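Local coordinates for flavin-nucleotide-binding protein (Mycobacterium smegmatis, PDB 4YBN) that binds flavin-adenine dinucleotide and heme and is probably an oxidoreductase of the split beta-barrel, pyridoxamine 5'-phosphate oxidase-related superfamily, at residues 97-108 with 160-171; 109-120 with 146-154. All coordinates share one frame; numbering follows the deposited sequence.

How the interactions relate
Interactions 1 and 2 lie on opposite sides of the chain's centre, their own centres about 31 Å apart, yet they draw on the same curled antiparallel sheet. In the chain, strand 99-108 runs into 110-113, and strand 149-155 precedes 161-166, which leaves interaction 2 nested inside the loop closed by interaction 1. They meet where Leu107 CB packs on Leu154 CD2 at 4.0 Å. The pairing of 97-108 with 160-171 holds one FAD and reaches its neighbouring heme; 109-120 with 146-154 borders the other heme, which is hydrogen-bonded to Tyr102 and Lys164 of the second subunit. One chain thus contributes to both cofactor sites of the dimer, through different ends of its sheet.

Interaction 1. Residues 97-108 with 160-171; sequences ESSFRYRSATLF and NWSLKLSEGWPD. With FAD (flavin-adenine dinucleotide), chain K.
Strands 99-108 and 161-166 form an antiparallel pair, bridged from Tyr102-Ser166 to Leu107-Trp161, within the curled sheet that carries the cofactors. Their axes approach to 4.7 Å and run at 171° to one another. Ser104 and Lys164 exchange backbone hydrogen bonds, with Lys164 N to Ser104 O at 2.9 Å, and the pairs Tyr102-Ser166 and Thr106-Ser162 do the same. Residues alternate between two faces: Arg103, Ala105, Leu107, Trp161, Leu163 and Leu165 lie on one, where Leu25 of helix 22-29 covers Ala105 and Trp161. Tyr102, Ser104, Thr106, Ser162, Lys164 and Ser166 lie on the cofactor face.

There the Tyr102 ring is sandwiched. Ser166 CB makes a CH-pi contact 3.9 Å from the centroid of the Tyr102 ring, while the dimethylbenzene end of the flavin covers the opposite face, FAD C8 standing 3.2 Å above the Tyr102 ring plane, over its centre. A chi1 of 65° sets CG between the backbone N and carbonyl carbon, and the ring leans across toward Ser166 and Lys164. The extended Lys164 chain crosses Tyr102 OH at CE and donates from NZ to FAD O3' at 2.8 Å; Tyr102 OH and Lys164 NZ each also bind one oxygen of the same heme propionate. Ser162 OG is hydrogen-bonded to the adenine N3A and ribose O2B of FAD, although the N3A distance is doubtfully short.

Past the end of strand 161-166, the side chain of Arg101 grips a single acceptor side-on: NE and NH2 reach Gly168 O at 2.8 and 3.0 Å, with the oxygen in the guanidinium plane. Arg101 also makes a cation-pi contact, NH2 over the Trp169 ring and Arg101 CZ 4.7 Å from the centroid of its six-membered ring, 4° off the normal. Paired strands whose one face carries the flavin, with Pro49 of the second subunit packing on Ser104, are characteristic of the dimeric split beta-barrel flavoproteins.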
loop_
_atom_site.group_PDB
_atom_site.type_symbol
_atom_site.label_atom_id
_atom_site.label_comp_id
_atom_site.label_asym_id
_atom_site.label_seq_id
_atom_site.Cartn_x
_atom_site.Cartn_y
_atom_site.Cartn_z
ATOM N N GLU A 97 17.462 15.171 0.647
ATOM C CA GLU A 97 17.145 14.671 1.978
ATOM C C GLU A 97 15.635 14.573 2.201
ATOM O O GLU A 97 15.227 14.323 3.318
ATOM C CB GLU A 97 17.760 15.530 3.110
ATOM C CG GLU A 97 19.266 15.558 3.179
ATOM C CD GLU A 97 19.861 14.235 3.518
ATOM O OE1 GLU A 97 19.170 13.367 4.113
ATOM O OE2 GLU A 97 21.051 14.092 3.228
ATOM N N SER A 98 14.807 14.777 1.182
ATOM C CA SER A 98 13.391 14.703 1.386
ATOM C C SER A 98 13.014 13.234 1.325
ATOM O O SER A 98 13.739 12.450 0.753
ATOM C CB SER A 98 12.625 15.507 0.356
ATOM O OG SER A 98 12.827 16.891 0.622
ATOM N N SER A 99 11.910 12.864 1.965
ATOM C CA SER A 99 11.642 11.445 2.211
ATOM C C SER A 99 10.168 11.199 2.454
ATOM O O SER A 99 9.352 12.046 2.099
ATOM C CB SER A 99 12.465 10.950 3.390
ATOM O OG SER A 99 12.653 9.556 3.302
ATOM N N PHE A 100 9.862 10.032 3.029
ATOM C CA PHE A 100 8.556 9.696 3.539
ATOM C C PHE A 100 8.705 9.102 4.895
ATOM O O PHE A 100 9.681 8.416 5.149
ATOM C CB PHE A 100 7.879 8.682 2.682
ATOM C CG PHE A 100 7.485 9.176 1.310
ATOM C CD1 PHE A 100 6.502 10.036 1.153
ATOM C CD2 PHE A 100 8.094 8.702 0.195
ATOM C CE1 PHE A 100 6.116 10.455 -0.079
ATOM C CE2 PHE A 100 7.740 9.127 -1.041
ATOM C CZ PHE A 100 6.747 10.003 -1.182
ATOM N N ARG A 101 7.727 9.342 5.769
ATOM C CA ARG A 101 7.602 8.587 6.954
ATOM C C ARG A 101 6.754 7.367 6.555
ATOM O O ARG A 101 5.767 7.459 5.845
ATOM C CB ARG A 101 6.940 9.387 8.051
ATOM C CG ARG A 101 7.877 10.265 8.811
ATOM C CD ARG A 101 7.121 10.918 9.946
ATOM N NE ARG A 101 7.993 11.761 10.786
ATOM C CZ ARG A 101 7.570 12.553 11.769
ATOM N NH1 ARG A 101 6.263 12.643 12.045
ATOM N NH2 ARG A 101 8.451 13.300 12.480
ATOM N N TYR A 102 7.142 6.222 7.061
ATOM C CA TYR A 102 6.401 4.972 6.786
ATOM C C TYR A 102 6.778 3.862 7.732
ATOM O O TYR A 102 7.765 3.980 8.471
ATOM C CB TYR A 102 6.732 4.534 5.399
ATOM C CG TYR A 102 8.200 4.155 5.248
ATOM C CD1 TYR A 102 8.678 2.920 5.719
ATOM C CD2 TYR A 102 9.119 5.028 4.634
ATOM C CE1 TYR A 102 10.007 2.551 5.561
ATOM C CE2 TYR A 102 10.451 4.653 4.458
ATOM C CZ TYR A 102 10.888 3.419 4.931
ATOM O OH TYR A 102 12.197 3.038 4.775
ATOM N N ARG A 103 5.996 2.771 7.690
ATOM C CA ARG A 103 6.306 1.524 8.399
ATOM C C ARG A 103 6.034 0.432 7.369
ATOM O O ARG A 103 5.016 0.500 6.678
ATOM C CB ARG A 103 5.352 1.332 9.556
ATOM C CG ARG A 103 5.441 2.256 10.749
ATOM C CD ARG A 103 4.208 2.085 11.602
ATOM N NE ARG A 103 3.152 2.918 11.046
ATOM C CZ ARG A 103 1.868 2.860 11.343
ATOM N NH1 ARG A 103 1.420 1.968 12.236
ATOM N NH2 ARG A 103 1.020 3.707 10.710
ATOM N N SER A 104 6.920 -0.525 7.189
ATOM C CA SER A 104 6.719 -1.509 6.184
ATOM C C SER A 104 7.193 -2.879 6.701
ATOM O O SER A 104 8.219 -2.941 7.380
ATOM C CB SER A 104 7.542 -1.175 4.901
ATOM O OG SER A 104 7.117 -2.146 3.907
ATOM N N ALA A 105 6.465 -3.930 6.399
ATOM C CA ALA A 105 6.921 -5.273 6.784
ATOM C C ALA A 105 6.930 -6.100 5.556
ATOM O O ALA A 105 6.080 -5.935 4.670
ATOM C CB ALA A 105 5.991 -5.840 7.826
ATOM N N THR A 106 7.885 -7.016 5.485
ATOM C CA THR A 106 7.955 -7.980 4.419
ATOM C C THR A 106 8.080 -9.385 5.059
ATOM O O THR A 106 8.874 -9.546 5.981
ATOM C CB THR A 106 9.164 -7.761 3.523
ATOM O OG1 THR A 106 9.283 -6.356 3.214
ATOM C CG2 THR A 106 8.908 -8.506 2.241
ATOM N N LEU A 107 7.201 -10.299 4.670
ATOM C CA LEU A 107 7.159 -11.689 5.149
ATOM C C LEU A 107 7.336 -12.716 3.996
ATOM O O LEU A 107 6.828 -12.523 2.910
ATOM C CB LEU A 107 5.835 -12.006 5.810
ATOM C CG LEU A 107 5.574 -11.023 6.967
ATOM C CD1 LEU A 107 4.744 -9.807 6.515
ATOM C CD2 LEU A 107 4.903 -11.744 8.117
ATOM N N PHE A 108 7.975 -13.849 4.259
ATOM C CA PHE A 108 8.326 -14.763 3.159
ATOM C C PHE A 108 7.861 -16.121 3.607
ATOM O O PHE A 108 8.075 -16.440 4.759
ATOM C CB PHE A 108 9.851 -14.807 3.062
ATOM C CG PHE A 108 10.468 -13.499 2.711
ATOM C CD1 PHE A 108 10.502 -13.086 1.376
ATOM C CD2 PHE A 108 11.022 -12.687 3.682
ATOM C CE1 PHE A 108 11.094 -11.873 1.006
ATOM C CE2 PHE A 108 11.622 -11.470 3.338
ATOM C CZ PHE A 108 11.655 -11.077 1.982
ATOM N N ASN A 160 11.340 -15.151 9.404
ATOM C CA ASN A 160 10.890 -15.014 8.025
ATOM C C ASN A 160 10.305 -13.659 7.700
ATOM O O ASN A 160 9.551 -13.529 6.711
ATOM C CB ASN A 160 9.885 -16.101 7.671
ATOM C CG ASN A 160 8.561 -15.959 8.427
ATOM O OD1 ASN A 160 8.565 -15.563 9.527
ATOM N ND2 ASN A 160 7.448 -16.243 7.791
ATOM N N TRP A 161 10.669 -12.661 8.482
ATOM C CA TRP A 161 10.072 -11.329 8.330
ATOM C C TRP A 161 11.037 -10.198 8.617
ATOM O O TRP A 161 12.010 -10.347 9.363
ATOM C CB TRP A 161 8.801 -11.211 9.197
ATOM C CG TRP A 161 8.970 -11.381 10.667
ATOM C CD1 TRP A 161 8.816 -12.536 11.385
ATOM C CD2 TRP A 161 9.335 -10.371 11.613
ATOM N NE1 TRP A 161 9.067 -12.299 12.718
ATOM C CE2 TRP A 161 9.354 -10.975 12.890
ATOM C CE3 TRP A 161 9.601 -9.007 11.512
ATOM C CZ2 TRP A 161 9.705 -10.285 14.040
ATOM C CZ3 TRP A 161 9.920 -8.315 12.641
ATOM C CH2 TRP A 161 9.967 -8.968 13.921
ATOM N N SER A 162 10.800 -9.048 7.976
ATOM C CA SER A 162 11.622 -7.891 8.235
ATOM C C SER A 162 10.689 -6.665 8.438
ATOM O O SER A 162 9.608 -6.596 7.834
ATOM C CB SER A 162 12.634 -7.704 7.117
ATOM O OG SER A 162 11.982 -7.270 5.946
ATOM N N LEU A 163 11.062 -5.786 9.331
ATOM C CA LEU A 163 10.288 -4.576 9.596
ATOM C C LEU A 163 11.181 -3.343 9.456
ATOM O O LEU A 163 12.299 -3.217 10.070
ATOM C CB LEU A 163 9.636 -4.657 10.983
ATOM C CG LEU A 163 8.757 -3.474 11.394
ATOM C CD1 LEU A 163 7.479 -3.311 10.622
ATOM C CD2 LEU A 163 8.464 -3.595 12.865
ATOM N N LYS A 164 10.727 -2.399 8.666
ATOM C CA LYS A 164 11.459 -1.105 8.524
ATOM C C LYS A 164 10.594 0.088 8.884
ATOM O O LYS A 164 9.434 0.204 8.453
ATOM C CB LYS A 164 11.970 -1.001 7.133
ATOM C CG LYS A 164 12.881 0.223 6.927
ATOM C CD LYS A 164 13.767 0.119 5.685
ATOM C CE LYS A 164 14.818 1.250 5.646
ATOM N NZ LYS A 164 15.437 1.254 4.285
ATOM N N LEU A 165 11.128 0.934 9.755
ATOM C CA LEU A 165 10.382 2.042 10.353
ATOM C C LEU A 165 11.110 3.364 10.066
ATOM O O LEU A 165 12.269 3.509 10.446
ATOM C CB LEU A 165 10.258 1.876 11.886
ATOM C CG LEU A 165 9.863 0.494 12.463
ATOM C CD1 LEU A 165 9.960 0.457 13.996
ATOM C CD2 LEU A 165 8.429 0.160 12.047
ATOM N N SER A 166 10.428 4.331 9.458
ATOM C CA SER A 166 10.945 5.696 9.281
ATOM C C SER A 166 9.969 6.691 9.830
ATOM O O SER A 166 8.922 6.884 9.254
ATOM C CB SER A 166 11.152 5.996 7.823
ATOM O OG SER A 166 12.079 7.057 7.691
ATOM N N GLU A 167 10.247 7.264 10.994
ATOM C CA GLU A 167 9.342 8.246 11.574
ATOM C C GLU A 167 10.107 9.458 12.067
ATOM O O GLU A 167 9.668 10.114 13.022
ATOM C CB GLU A 167 8.536 7.642 12.746
ATOM C CG GLU A 167 7.700 6.400 12.409
ATOM C CD GLU A 167 6.567 6.674 11.434
ATOM O OE1 GLU A 167 6.164 7.842 11.260
ATOM O OE2 GLU A 167 6.073 5.723 10.823
ATOM N N GLY A 168 11.208 9.780 11.405
ATOM C CA GLY A 168 12.123 10.831 11.872
ATOM C C GLY A 168 11.819 12.161 11.254
ATOM O O GLY A 168 10.681 12.386 10.738
ATOM N N TRP A 169 12.821 13.047 11.325
ATOM C CA TRP A 169 12.757 14.404 10.767
ATOM C C TRP A 169 13.745 14.577 9.615
ATOM O O TRP A 169 14.607 13.758 9.454
ATOM C CB TRP A 169 13.131 15.407 11.854
ATOM C CG TRP A 169 12.193 15.425 12.914
ATOM C CD1 TRP A 169 12.317 14.813 14.123
ATOM C CD2 TRP A 169 10.910 16.050 12.894
ATOM N NE1 TRP A 169 11.184 15.039 14.865
ATOM C CE2 TRP A 169 10.309 15.799 14.135
ATOM C CE3 TRP A 169 10.223 16.826 11.951
ATOM C CZ2 TRP A 169 9.046 16.277 14.458
ATOM C CZ3 TRP A 169 8.976 17.302 12.276
ATOM C CH2 TRP A 169 8.413 17.040 13.521
ATOM N N PRO A 170 13.648 15.679 8.817
ATOM C CA PRO A 170 14.640 15.878 7.782
ATOM C C PRO A 170 16.095 15.920 8.367
ATOM O O PRO A 170 16.316 16.448 9.481
ATOM C CB PRO A 170 14.285 17.253 7.225
ATOM C CG PRO A 170 12.889 17.499 7.587
ATOM C CD PRO A 170 12.646 16.756 8.850
ATOM N N ASP A 171 17.045 15.335 7.645
ATOM C CA ASP A 171 18.453 15.335 8.034
ATOM C C ASP A 171 19.328 16.255 7.140
ATOM O O ASP A 171 20.173 15.809 6.335
ATOM C CB ASP A 171 18.939 13.908 8.009
ATOM C CG ASP A 171 20.340 13.779 8.490
ATOM O OD1 ASP A 171 20.820 14.666 9.245
ATOM O OD2 ASP A 171 20.965 12.780 8.108
HETATM P PA FAD K . 17.872 -5.042 0.010
HETATM O O1A FAD K . 19.236 -5.140 0.631
HETATM O O2A FAD K . 17.800 -5.115 -1.487
HETATM O O5B FAD K . 16.886 -6.127 0.772
HETATM C C5B FAD K . 17.356 -6.994 1.827
HETATM C C4B FAD K . 16.241 -7.308 2.835
HETATM O O4B FAD K . 15.909 -6.119 3.577
HETATM C C3B FAD K . 14.871 -7.670 2.247
HETATM O O3B FAD K . 14.750 -8.997 1.703
HETATM C C2B FAD K . 13.892 -7.307 3.377
HETATM O O2B FAD K . 13.697 -8.385 4.283
HETATM C C1B FAD K . 14.588 -6.156 4.118
HETATM N N9A FAD K . 13.879 -4.905 3.830
HETATM C C8A FAD K . 14.377 -3.982 2.972
HETATM N N7A FAD K . 13.497 -2.945 2.842
HETATM C C5A FAD K . 12.430 -3.208 3.619
HETATM C C6A FAD K . 11.160 -2.485 3.889
HETATM N N6A FAD K . 10.989 -1.293 3.274
HETATM N N1A FAD K . 10.275 -3.049 4.766
HETATM C C2A FAD K . 10.510 -4.266 5.344
HETATM N N3A FAD K . 11.654 -4.948 5.121
HETATM C C4A FAD K . 12.659 -4.493 4.285
HETATM N N1 FAD K . 13.610 3.368 -0.887
HETATM C C2 FAD K . 14.220 4.092 -1.872
HETATM O O2 FAD K . 15.369 3.676 -2.148
HETATM N N3 FAD K . 13.614 5.150 -2.488
HETATM C C4 FAD K . 12.310 5.515 -2.202
HETATM O O4 FAD K . 11.620 6.432 -2.733
HETATM C C4X FAD K . 11.607 4.791 -1.119
HETATM N N5 FAD K . 10.329 5.089 -0.775
HETATM C C5X FAD K . 9.708 4.351 0.183
HETATM C C6 FAD K . 8.439 4.658 0.546
HETATM C C7 FAD K . 7.826 3.933 1.552
HETATM C C7M FAD K . 6.421 4.242 1.950
HETATM C C8 FAD K . 8.496 2.802 2.231
HETATM C C8M FAD K . 7.789 1.983 3.279
HETATM C C9 FAD K . 9.777 2.502 1.872
HETATM C C9A FAD K . 10.398 3.237 0.872
HETATM N N10 FAD K . 11.696 2.901 0.483
HETATM C C10 FAD K . 12.341 3.669 -0.485
HETATM C "C1'" FAD K . 12.436 1.813 1.171
HETATM C "C2'" FAD K . 12.651 0.567 0.354
HETATM O "O2'" FAD K . 11.597 -0.345 0.656
HETATM C "C3'" FAD K . 13.971 -0.049 0.824
HETATM O "O3'" FAD K . 13.993 -0.098 2.290
HETATM C "C4'" FAD K . 15.167 0.737 0.222
HETATM O "O4'" FAD K . 15.109 0.748 -1.232
HETATM C "C5'" FAD K . 16.479 0.124 0.676
HETATM O "O5'" FAD K . 16.400 -1.277 0.464
HETATM P P FAD K . 17.685 -2.226 0.646
HETATM O O1P FAD K . 18.131 -1.951 2.059
HETATM O O2P FAD K . 18.614 -2.023 -0.494
HETATM O O3P FAD K . 17.096 -3.702 0.539
HETATM O O HOH W 1 16.475 13.508 5.727
#

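Interaction 2. Residues 109-120 with 146-154. With HEM (protoporphyrin IX containing Fe), chain F.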
loop_
_atom_site.group_PDB
_atom_site.type_symbol
_atom_site.label_atom_id
_atom_site.label_comp_id
_atom_site.label_asym_id
_atom_site.label_seq_id
_atom_site.Cartn_x
_atom_site.Cartn_y
_atom_site.Cartn_z
ATOM N N GLY A 109 7.292 -16.893 2.710
ATOM C CA GLY A 109 7.093 -18.281 2.930
ATOM C C GLY A 109 6.086 -18.815 1.972
ATOM O O GLY A 109 5.765 -18.196 0.956
ATOM N N THR A 110 5.529 -19.951 2.349
ATOM C CA THR A 110 4.564 -20.662 1.543
ATOM C C THR A 110 3.274 -20.658 2.285
ATOM O O THR A 110 3.206 -21.049 3.445
ATOM C CB THR A 110 5.095 -22.116 1.259
ATOM O OG1 THR A 110 6.352 -21.987 0.616
ATOM C CG2 THR A 110 4.192 -22.891 0.390
ATOM N N PHE A 111 2.236 -20.180 1.633
ATOM C CA PHE A 111 0.927 -20.265 2.198
ATOM C C PHE A 111 0.431 -21.731 2.297
ATOM O O PHE A 111 0.647 -22.558 1.397
ATOM C CB PHE A 111 -0.057 -19.489 1.414
ATOM C CG PHE A 111 0.001 -18.017 1.648
ATOM C CD1 PHE A 111 0.811 -17.243 0.897
ATOM C CD2 PHE A 111 -0.858 -17.386 2.559
ATOM C CE1 PHE A 111 0.852 -15.889 1.058
ATOM C CE2 PHE A 111 -0.802 -16.024 2.752
ATOM C CZ PHE A 111 0.038 -15.274 1.989
ATOM N N GLU A 112 -0.185 -22.041 3.423
ATOM C CA GLU A 112 -0.905 -23.288 3.552
ATOM C C GLU A 112 -2.406 -23.113 3.391
ATOM O O GLU A 112 -3.020 -22.134 3.893
ATOM C CB GLU A 112 -0.519 -24.009 4.871
ATOM C CG GLU A 112 -1.211 -23.599 6.174
ATOM C CD GLU A 112 -0.770 -24.446 7.413
ATOM O OE1 GLU A 112 -0.244 -25.579 7.232
ATOM O OE2 GLU A 112 -0.949 -23.980 8.578
ATOM N N VAL A 113 -3.001 -24.051 2.660
ATOM C CA VAL A 113 -4.447 -24.122 2.477
ATOM C C VAL A 113 -5.095 -24.462 3.793
ATOM O O VAL A 113 -4.755 -25.452 4.399
ATOM C CB VAL A 113 -4.853 -25.162 1.437
ATOM C CG1 VAL A 113 -6.372 -25.369 1.407
ATOM C CG2 VAL A 113 -4.398 -24.728 0.052
ATOM N N ILE A 114 -6.042 -23.663 4.236
ATOM C CA ILE A 114 -6.792 -23.993 5.426
ATOM C C ILE A 114 -7.736 -25.130 5.057
ATOM O O ILE A 114 -8.502 -25.062 4.077
ATOM C CB ILE A 114 -7.616 -22.776 5.961
ATOM C CG1 ILE A 114 -6.695 -21.609 6.351
ATOM C CG2 ILE A 114 -8.443 -23.139 7.196
ATOM C CD1 ILE A 114 -5.520 -22.045 7.140
ATOM N N ALA A 115 -7.719 -26.192 5.881
ATOM C CA ALA A 115 -8.613 -27.359 5.648
ATOM C C ALA A 115 -10.067 -26.999 5.736
ATOM O O ALA A 115 -10.459 -26.079 6.512
ATOM C CB ALA A 115 -8.323 -28.514 6.639
ATOM N N ASP A 116 -10.881 -27.784 5.012
ATOM C CA ASP A 116 -12.320 -27.598 4.961
ATOM C C ASP A 116 -12.929 -27.499 6.338
ATOM O O ASP A 116 -13.823 -26.698 6.566
ATOM C CB ASP A 116 -12.981 -28.779 4.235
ATOM C CG ASP A 116 -12.857 -28.692 2.701
ATOM O OD1 ASP A 116 -12.143 -27.807 2.140
ATOM O OD2 ASP A 116 -13.510 -29.534 2.047
ATOM N N ASP A 117 -12.422 -28.310 7.280
ATOM C CA ASP A 117 -12.963 -28.288 8.640
ATOM C C ASP A 117 -12.629 -27.008 9.438
ATOM O O ASP A 117 -13.324 -26.623 10.389
ATOM C CB ASP A 117 -12.425 -29.485 9.440
ATOM C CG ASP A 117 -10.934 -29.804 9.155
ATOM O OD1 ASP A 117 -10.038 -29.452 9.975
ATOM O OD2 ASP A 117 -10.668 -30.469 8.119
ATOM N N ALA A 118 -11.545 -26.363 9.056
ATOM C CA ALA A 118 -11.060 -25.199 9.740
ATOM C C ALA A 118 -11.486 -23.874 9.064
ATOM O O ALA A 118 -11.324 -22.821 9.643
ATOM C CB ALA A 118 -9.529 -25.301 9.795
ATOM N N LYS A 119 -12.070 -23.929 7.875
ATOM C CA LYS A 119 -12.266 -22.695 7.105
ATOM C C LYS A 119 -13.239 -21.748 7.816
ATOM O O LYS A 119 -12.998 -20.535 7.951
ATOM C CB LYS A 119 -12.879 -22.975 5.757
ATOM C CG LYS A 119 -12.072 -23.577 4.696
ATOM C CD LYS A 119 -13.025 -23.512 3.490
ATOM C CE LYS A 119 -12.314 -23.844 2.234
ATOM N NZ LYS A 119 -13.346 -24.071 1.200
ATOM N N ARG A 120 -14.310 -22.317 8.337
ATOM C CA ARG A 120 -15.334 -21.549 9.003
ATOM C C ARG A 120 -14.759 -20.715 10.143
ATOM O O ARG A 120 -15.039 -19.493 10.283
ATOM C CB ARG A 120 -16.454 -22.453 9.488
ATOM C CG ARG A 120 -17.571 -21.685 10.172
ATOM C CD ARG A 120 -18.698 -22.556 10.721
ATOM N NE ARG A 120 -19.314 -23.445 9.736
ATOM C CZ ARG A 120 -20.247 -23.086 8.855
ATOM N NH1 ARG A 120 -20.724 -21.866 8.824
ATOM N NH2 ARG A 120 -20.733 -23.979 7.982
ATOM N N LEU A 146 -18.768 -21.510 1.794
ATOM C CA LEU A 146 -17.454 -21.987 2.189
ATOM C C LEU A 146 -16.781 -22.747 1.066
ATOM O O LEU A 146 -15.596 -22.571 0.839
ATOM C CB LEU A 146 -17.555 -22.818 3.455
ATOM C CG LEU A 146 -18.061 -22.052 4.660
ATOM C CD1 LEU A 146 -18.526 -22.988 5.769
ATOM C CD2 LEU A 146 -16.953 -21.157 5.178
ATOM N N ALA A 147 -17.543 -23.510 0.282
ATOM C CA ALA A 147 -16.950 -24.305 -0.814
ATOM C C ALA A 147 -16.472 -23.440 -1.935
ATOM O O ALA A 147 -15.549 -23.809 -2.646
ATOM C CB ALA A 147 -17.912 -25.354 -1.349
ATOM N N ALA A 148 -17.054 -22.261 -2.073
ATOM C CA ALA A 148 -16.575 -21.292 -3.073
ATOM C C ALA A 148 -15.357 -20.440 -2.596
ATOM O O ALA A 148 -14.848 -19.661 -3.339
ATOM C CB ALA A 148 -17.702 -20.371 -3.499
ATOM N N THR A 149 -14.853 -20.689 -1.411
ATOM C CA THR A 149 -13.796 -19.896 -0.778
ATOM C C THR A 149 -12.519 -20.696 -0.472
ATOM O O THR A 149 -12.515 -21.789 0.065
ATOM C CB THR A 149 -14.342 -19.200 0.513
ATOM O OG1 THR A 149 -15.471 -18.407 0.158
ATOM C CG2 THR A 149 -13.365 -18.227 1.190
ATOM N N LEU A 150 -11.419 -20.075 -0.799
ATOM C CA LEU A 150 -10.102 -20.557 -0.538
ATOM C C LEU A 150 -9.596 -19.655 0.533
ATOM O O LEU A 150 -9.608 -18.435 0.401
ATOM C CB LEU A 150 -9.342 -20.369 -1.838
ATOM C CG LEU A 150 -8.014 -21.038 -2.055
ATOM C CD1 LEU A 150 -8.059 -22.510 -1.695
ATOM C CD2 LEU A 150 -7.633 -20.864 -3.529
ATOM N N ALA A 151 -9.221 -20.220 1.642
ATOM C CA ALA A 151 -8.543 -19.501 2.691
ATOM C C ALA A 151 -7.154 -20.016 2.829
ATOM O O ALA A 151 -6.966 -21.215 2.817
ATOM C CB ALA A 151 -9.310 -19.715 4.011
ATOM N N LEU A 152 -6.183 -19.128 3.013
ATOM C CA LEU A 152 -4.782 -19.464 3.073
ATOM C C LEU A 152 -4.064 -18.765 4.175
ATOM O O LEU A 152 -4.390 -17.613 4.470
ATOM C CB LEU A 152 -4.081 -19.038 1.760
ATOM C CG LEU A 152 -4.733 -19.564 0.480
ATOM C CD1 LEU A 152 -4.252 -18.765 -0.715
ATOM C CD2 LEU A 152 -4.348 -20.995 0.289
ATOM N N ALA A 153 -3.045 -19.394 4.768
ATOM C CA ALA A 153 -2.366 -18.840 5.948
ATOM C C ALA A 153 -0.883 -18.967 5.808
ATOM O O ALA A 153 -0.377 -20.023 5.407
ATOM C CB ALA A 153 -2.808 -19.599 7.207
ATOM N N LEU A 154 -0.204 -17.873 6.057
ATOM C CA LEU A 154 1.227 -17.826 6.093
ATOM C C LEU A 154 1.697 -17.640 7.508
ATOM O O LEU A 154 1.285 -16.721 8.191
ATOM C CB LEU A 154 1.673 -16.638 5.226
ATOM C CG LEU A 154 3.169 -16.325 5.169
ATOM C CD1 LEU A 154 3.818 -17.408 4.330
ATOM C CD2 LEU A 154 3.495 -14.982 4.591
HETATM C CHA HEM F . -13.615 -11.877 -2.726
HETATM C CHB HEM F . -13.285 -8.967 1.076
HETATM C CHC HEM F . -15.571 -12.221 3.852
HETATM C CHD HEM F . -15.685 -15.211 0.077
HETATM C C1A HEM F . -13.355 -10.800 -1.934
HETATM C C2A HEM F . -12.730 -9.614 -2.396
HETATM C C3A HEM F . -12.613 -8.805 -1.310
HETATM C C4A HEM F . -13.178 -9.483 -0.197
HETATM C CMA HEM F . -12.015 -7.421 -1.339
HETATM C CAA HEM F . -12.243 -9.301 -3.804
HETATM C CBA HEM F . -13.354 -9.016 -4.827
HETATM C CGA HEM F . -12.713 -8.740 -6.171
HETATM O O1A HEM F . -12.745 -7.576 -6.645
HETATM O O2A HEM F . -12.151 -9.659 -6.822
HETATM C C1B HEM F . -13.913 -9.591 2.167
HETATM C C2B HEM F . -14.078 -8.954 3.436
HETATM C C3B HEM F . -14.702 -9.851 4.254
HETATM C C4B HEM F . -14.952 -11.067 3.418
HETATM C CMB HEM F . -13.620 -7.568 3.835
HETATM C CAB HEM F . -15.091 -9.513 5.650
HETATM C CBB HEM F . -16.007 -10.195 6.316
HETATM C C1C HEM F . -15.793 -13.382 3.086
HETATM C C2C HEM F . -16.198 -14.651 3.599
HETATM C C3C HEM F . -16.240 -15.526 2.512
HETATM C C4C HEM F . -15.849 -14.750 1.338
HETATM C CMC HEM F . -16.547 -14.961 5.029
HETATM C CAC HEM F . -16.708 -16.925 2.522
HETATM C CBC HEM F . -17.386 -17.546 3.513
HETATM C C1D HEM F . -15.136 -14.508 -0.979
HETATM C C2D HEM F . -15.046 -15.094 -2.335
HETATM C C3D HEM F . -14.485 -14.152 -3.090
HETATM C C4D HEM F . -14.211 -13.017 -2.211
HETATM C CMD HEM F . -15.495 -16.450 -2.815
HETATM C CAD HEM F . -14.177 -14.185 -4.553
HETATM C CBD HEM F . -15.266 -13.405 -5.319
HETATM C CGD HEM F . -15.255 -13.708 -6.806
HETATM O O1D HEM F . -16.188 -14.355 -7.351
HETATM O O2D HEM F . -14.295 -13.314 -7.500
HETATM N NA HEM F . -13.622 -10.703 -0.594
HETATM N NB HEM F . -14.471 -10.815 2.189
HETATM N NC HEM F . -15.515 -13.500 1.736
HETATM N ND HEM F . -14.628 -13.269 -0.962
HETATM FE FE HEM F . -14.498 -12.121 0.528
HETATM O O HOH W 2 -9.281 -23.151 2.126
#
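Lys119, on helix 116-130, reaches across to Leu146 and Thr149 and ties the last turn of helix 143-147 to the first residue of strand 149-155. The extended side chain places Lys119 NZ 2.7 Å from Leu146 O and also 2.7 Å from Thr149 O. The two bonds differ in approach: NZ stands 43° out of the carbonyl plane of Leu146 but nearly in line with C=O of Thr149. Thr149 N reaches Leu146 O from the opposite face of that carbonyl, so two donors hold this oxygen.

Leu146 meets Arg120, the residue after Lys119 on helix 116-130, with its CD1 over one face of the guanidinium, 3.3 Å from Arg120 NH2; Ser141 O binds that group through NH1. Leu146 CD2 touches one of the heme's vinyl groups.

At the far end Leu154 puts CB over the Phe111 ring in a CH-pi contact, 3.8 Å from the centroid of Phe111 and 20° off its normal. Between the two ends, Glu112 N bonds Ala153 O at 2.8 Å, extending the sheet.

The ammonium group sits where helix 143-147 ends, and the backbone carbonyls around it would be expected to stabilise its positive charge, which is consistent with holding in place the turn that contains the heme-lining Ala148 and Thr149.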